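Local coordinates for protein orotidine 5'-phosphate decarboxylase (Sulfolobus solfataricus, PDB 4DBD) that probably catalyses the decarboxylation of orotidine 5'-monophosphate to UMP, the final step of de novo UMP synthesis, working as a homodimeric TIM barrel, at residues I83-I88 against E117-L122; D95-Y100 against K106-V111. One frame throughout, in Å; residues are numbered along the deposited sequence. Where two conformers were deposited one is given.

Overall arrangement
Both contacts involve neighbouring elements of one eight-stranded barrel, and their touching residues are largely buried, but their centres are about 16 Å apart. Interaction 1 is aromatic and sits at the C-terminal end of strand 81-85 and in the loop after strand 107-113, beside the predicted active site and the second subunit; its far end, at T121, opens to solvent. Interaction 2 is aliphatic and lies on the outer wall, where helix 90-103 packs on L108 near the start of strand 107-113, with no other chain touching it. The sheet connects them: strands 81-85 and 107-113 are neighbours, and A84 O lies 2.8 Å from V111 N, a probable hydrogen bond.

Interaction 1: I83-I88 against E117-L122; sequences IAHSFI and EGWSTL. With SO4 (sulfate ion), chain C.
W119 reaches two rings of 83-88, H85 and F87, with CZ3 and CH2 of its six-membered ring. CZ3 of W119 comes within 4.2 Å of H85 CE1, and the rings meet obliquely. The indole gets there because its CG stands anti to the backbone N (chi1 -179°), carrying the ring across a wide gap: the closest CA pair, F87 with S120, is 11.0 Å apart. The apolar approach of W119 CH2 to F87 CD2, at 4.4 Å, is less certain, since F87 was modelled in two conformers. In the conformer described here the F87 ring turns its edge toward H85, its CE2 3.2 Å above one face of the imidazole and offset toward the rim. Just 83 Å² is buried, all of it on H85, F87 and W119.

This is the C-terminal end of a TIM-barrel strand, the end at which such enzymes carry their active sites, and the H85 side chain comes about 4 Å from that of K61, the predicted proton donor. The second subunit also meets the chain here: H85 NE2 is hydrogen-bonded to A63 O of that subunit, which helps to fix the imidazole, while F87 of that subunit packs on W119.

Past the indole, 117-122 quickly leaves this packed patch for solvent, and neither partly exposed S120 nor exposed T121 touches 83-88. S120 OG accepts from L122 N at 3.1 Å in an ST turn, and T121 donates from OG1 to sulfate O3 at 2.9 Å. That sulfate, probably from the crystallisation liquor, is also bound by H148 NE2.

Interaction 2: D95-Y100 against K106-V111; sequences DELKRY and KNLYLV
L108 faces helix 90-103 from the strand and reaches two of its side chains, L97 and K98. Starting at CB, the bond from CA heads toward the helix opposite K98, whose CA is 7.1 Å from the CA of L108. A chi1 of 179° extends L108 away from its own backbone N, and at CG the side chain forks. One branch, CD1, meets L97 CD2 at 4.0 Å, methyl against methyl. The other, CD2, comes to 4.1 Å from K98 CD, so the lysine takes part through its aliphatic chain. The two helix residues thus divide the leucine's methyls between them, and both helix side chains meet the leucine at a slant.

A bend at chi2 (60°) brings the K98 CD to L108, and a second at chi4 (47°) turns NZ, which forms a salt bridge with D102 OD2, one turn further along the same helix. No hydrogen bond joins the two segments; L108 supplies a little under half of the 144 Å² buried, more than any other residue.

The contact belongs to a beta-alpha-beta crossover in which helix 90-103 links parallel strands 81-85 and 107-113 on the outer side of the barrel. L101 of the helix also packs on L108. Further along the barrel wall, L97 touches V73 of helix 66-73 and A84 of strand 81-85, while on the other flank the L108 backbone bonds to G138 of strand 138-141.

Interaction 1: I83-I88 against E117-L122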
# COMPACT_ATOMS: atom_id res chain seq x y z
N ILE A 83 -3.04 -0.27 -9.59
CA ILE A 83 -3.18 1.06 -8.99
C ILE A 83 -2.00 1.33 -8.05
O ILE A 83 -1.64 0.49 -7.21
CB ILE A 83 -4.53 1.18 -8.27
CG1 ILE A 83 -5.66 1.15 -9.31
CG2 ILE A 83 -4.57 2.44 -7.39
CD1 ILE A 83 -7.05 1.15 -8.72
N ALA A 84 -1.36 2.47 -8.24
CA ALA A 84 -0.31 2.95 -7.34
C ALA A 84 -0.62 4.37 -6.91
O ALA A 84 -1.36 5.08 -7.59
CB ALA A 84 1.05 2.91 -8.03
N HIS A 85 -0.04 4.79 -5.78
CA HIS A 85 -0.21 6.17 -5.31
C HIS A 85 0.71 7.12 -6.04
O HIS A 85 1.88 6.82 -6.24
CB HIS A 85 0.08 6.26 -3.81
CG HIS A 85 -1.12 6.05 -2.95
ND1 HIS A 85 -2.13 6.98 -2.84
CD2 HIS A 85 -1.49 5.00 -2.17
CE1 HIS A 85 -3.06 6.52 -2.02
NE2 HIS A 85 -2.70 5.32 -1.61
N SER A 86 0.18 8.28 -6.43
CA SER A 86 1.02 9.33 -7.01
C SER A 86 1.98 9.93 -5.99
O SER A 86 3.10 10.31 -6.34
CB SER A 86 0.16 10.48 -7.55
OG SER A 86 -0.69 10.05 -8.59
N PHE A 87 1.55 10.03 -4.73
CA PHE A 87 2.31 10.83 -3.75
C PHE A 87 3.72 10.31 -3.47
O PHE A 87 4.58 11.06 -2.98
CB PHE A 87 1.52 11.04 -2.44
CG PHE A 87 1.49 9.84 -1.53
CD1 PHE A 87 2.54 9.59 -0.65
CD2 PHE A 87 0.40 8.99 -1.52
CE1 PHE A 87 2.51 8.48 0.20
CE2 PHE A 87 0.36 7.89 -0.68
CZ PHE A 87 1.41 7.63 0.18
N ILE A 88 3.97 9.06 -3.83
CA ILE A 88 5.31 8.48 -3.62
C ILE A 88 6.37 9.04 -4.56
O ILE A 88 7.57 8.91 -4.31
CB ILE A 88 5.30 6.95 -3.73
CG1 ILE A 88 4.89 6.51 -5.13
CG2 ILE A 88 4.36 6.35 -2.68
CD1 ILE A 88 4.66 5.01 -5.21
N GLU A 117 -12.36 12.37 4.21
CA GLU A 117 -12.16 13.77 4.58
C GLU A 117 -10.71 14.09 4.89
O GLU A 117 -10.26 15.22 4.67
CB GLU A 117 -13.05 14.15 5.77
CG GLU A 117 -14.47 14.49 5.38
CD GLU A 117 -15.35 14.76 6.59
OE1 GLU A 117 -16.44 14.17 6.66
OE2 GLU A 117 -14.94 15.56 7.47
N GLY A 118 -9.97 13.09 5.38
CA GLY A 118 -8.60 13.28 5.80
C GLY A 118 -7.62 13.43 4.66
O GLY A 118 -6.47 13.81 4.87
N TRP A 119 -8.07 13.15 3.44
CA TRP A 119 -7.19 13.32 2.28
C TRP A 119 -6.89 14.79 2.03
O TRP A 119 -7.80 15.59 1.78
CB TRP A 119 -7.81 12.72 1.01
CG TRP A 119 -6.92 12.87 -0.20
CD1 TRP A 119 -7.00 13.83 -1.16
CD2 TRP A 119 -5.81 12.04 -0.55
NE1 TRP A 119 -6.02 13.64 -2.10
CE2 TRP A 119 -5.27 12.55 -1.74
CE3 TRP A 119 -5.22 10.91 0.04
CZ2 TRP A 119 -4.16 11.97 -2.37
CZ3 TRP A 119 -4.14 10.33 -0.59
CH2 TRP A 119 -3.62 10.86 -1.78
N SER A 120 -5.61 15.14 2.08
CA SER A 120 -5.19 16.52 1.90
C SER A 120 -5.27 16.98 0.45
O SER A 120 -4.85 16.28 -0.48
CB SER A 120 -3.78 16.75 2.44
OG SER A 120 -3.41 18.10 2.29
N THR A 121 -5.80 18.19 0.27
CA THR A 121 -5.93 18.82 -1.02
C THR A 121 -4.65 19.56 -1.36
O THR A 121 -4.45 20.01 -2.49
CB THR A 121 -7.10 19.83 -0.98
OG1 THR A 121 -7.72 19.93 -2.26
CG2 THR A 121 -6.59 21.22 -0.54
N LEU A 122 -3.77 19.68 -0.37
CA LEU A 122 -2.65 20.62 -0.43
C LEU A 122 -1.60 20.32 -1.50
O LEU A 122 -0.80 21.19 -1.85
CB LEU A 122 -1.98 20.73 0.93
CG LEU A 122 -2.89 21.22 2.06
CD1 LEU A 122 -2.12 21.40 3.35
CD2 LEU A 122 -3.58 22.51 1.64
S SO4 C . -11.53 19.52 -0.67
O1 SO4 C . -12.60 18.82 -1.38
O2 SO4 C . -10.92 18.61 0.30
O3 SO4 C . -10.53 19.98 -1.62
O4 SO4 C . -12.08 20.68 0.04

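Interaction 2: D95-Y100 against K106-V111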
# COMPACT_ATOMS: atom_id res chain seq x y z
N ASP A 95 8.89 5.67 -11.57
CA ASP A 95 9.54 5.49 -12.88
C ASP A 95 9.92 4.03 -13.12
O ASP A 95 9.69 3.49 -14.21
CB ASP A 95 10.73 6.45 -13.12
CG ASP A 95 11.84 6.33 -12.08
OD1 ASP A 95 11.78 5.45 -11.19
OD2 ASP A 95 12.81 7.11 -12.17
N GLU A 96 10.46 3.38 -12.10
CA GLU A 96 10.88 2.00 -12.19
C GLU A 96 9.69 1.07 -12.37
O GLU A 96 9.76 0.09 -13.12
CB GLU A 96 11.69 1.60 -10.96
CG GLU A 96 13.03 2.28 -10.90
CD GLU A 96 13.82 1.94 -9.65
OE1 GLU A 96 13.40 1.03 -8.91
OE2 GLU A 96 14.87 2.59 -9.43
N LEU A 97 8.59 1.37 -11.68
CA LEU A 97 7.37 0.57 -11.83
C LEU A 97 6.77 0.73 -13.24
O LEU A 97 6.33 -0.25 -13.85
CB LEU A 97 6.34 0.94 -10.76
CG LEU A 97 4.99 0.22 -10.86
CD1 LEU A 97 5.14 -1.28 -10.68
CD2 LEU A 97 3.99 0.80 -9.85
N LYS A 98 6.76 1.96 -13.74
CA LYS A 98 6.24 2.23 -15.08
C LYS A 98 7.03 1.47 -16.16
O LYS A 98 6.43 0.82 -17.03
CB LYS A 98 6.18 3.75 -15.37
CG LYS A 98 5.55 4.14 -16.71
CD LYS A 98 4.12 3.66 -16.83
CE LYS A 98 3.35 4.43 -17.90
NZ LYS A 98 4.08 4.57 -19.19
N ARG A 99 8.36 1.53 -16.09
CA ARG A 99 9.19 0.81 -17.04
C ARG A 99 8.83 -0.68 -17.00
O ARG A 99 8.72 -1.33 -18.04
CB ARG A 99 10.69 0.98 -16.72
CG ARG A 99 11.16 2.41 -16.48
CD ARG A 99 11.48 3.18 -17.77
NE ARG A 99 10.27 3.53 -18.51
CZ ARG A 99 9.41 4.48 -18.14
NH1 ARG A 99 9.61 5.17 -17.02
NH2 ARG A 99 8.35 4.73 -18.90
N TYR A 100 8.66 -1.21 -15.80
CA TYR A 100 8.34 -2.62 -15.64
C TYR A 100 6.99 -2.98 -16.24
O TYR A 100 6.86 -3.98 -16.96
CB TYR A 100 8.36 -3.03 -14.17
CG TYR A 100 7.98 -4.48 -14.03
CD1 TYR A 100 8.93 -5.48 -14.20
CD2 TYR A 100 6.67 -4.86 -13.78
CE1 TYR A 100 8.59 -6.82 -14.10
CE2 TYR A 100 6.31 -6.21 -13.68
CZ TYR A 100 7.29 -7.17 -13.84
OH TYR A 100 6.96 -8.51 -13.74
N LYS A 106 1.30 -4.12 -19.08
CA LYS A 106 0.33 -3.82 -18.03
C LYS A 106 0.04 -2.32 -18.01
O LYS A 106 0.90 -1.52 -18.36
CB LYS A 106 0.88 -4.25 -16.67
CG LYS A 106 1.30 -5.71 -16.62
CD LYS A 106 0.12 -6.62 -16.91
CE LYS A 106 0.52 -8.09 -16.82
NZ LYS A 106 -0.61 -8.98 -17.19
N ASN A 107 -1.17 -1.95 -17.60
CA ASN A 107 -1.54 -0.55 -17.43
C ASN A 107 -1.30 -0.08 -15.99
O ASN A 107 -1.42 -0.86 -15.04
CB ASN A 107 -3.02 -0.34 -17.75
CG ASN A 107 -3.39 -0.74 -19.17
OD1 ASN A 107 -2.72 -0.36 -20.13
ND2 ASN A 107 -4.46 -1.52 -19.29
N LEU A 108 -1.00 1.21 -15.84
CA LEU A 108 -0.84 1.83 -14.53
C LEU A 108 -1.92 2.88 -14.33
O LEU A 108 -2.19 3.68 -15.22
CB LEU A 108 0.55 2.49 -14.40
CG LEU A 108 0.92 3.23 -13.11
CD1 LEU A 108 0.85 2.29 -11.89
CD2 LEU A 108 2.29 3.91 -13.21
N TYR A 109 -2.57 2.83 -13.16
CA TYR A 109 -3.49 3.88 -12.72
C TYR A 109 -2.91 4.52 -11.47
O TYR A 109 -2.50 3.81 -10.55
CB TYR A 109 -4.85 3.26 -12.36
CG TYR A 109 -5.67 2.85 -13.55
CD1 TYR A 109 -6.71 3.64 -14.01
CD2 TYR A 109 -5.42 1.65 -14.22
CE1 TYR A 109 -7.47 3.27 -15.10
CE2 TYR A 109 -6.18 1.27 -15.31
CZ TYR A 109 -7.20 2.09 -15.74
OH TYR A 109 -7.97 1.73 -16.83
N LEU A 110 -2.87 5.86 -11.42
CA LEU A 110 -2.31 6.54 -10.26
C LEU A 110 -3.39 7.21 -9.42
O LEU A 110 -4.32 7.81 -9.94
CB LEU A 110 -1.27 7.57 -10.68
CG LEU A 110 0.01 7.09 -11.37
CD1 LEU A 110 0.88 8.28 -11.72
CD2 LEU A 110 0.77 6.10 -10.46
N VAL A 111 -3.26 7.08 -8.10
CA VAL A 111 -4.22 7.70 -7.19
C VAL A 111 -3.98 9.20 -7.10
O VAL A 111 -2.90 9.66 -6.70
CB VAL A 111 -4.12 7.07 -5.79
CG1 VAL A 111 -5.02 7.83 -4.82
CG2 VAL A 111 -4.50 5.60 -5.86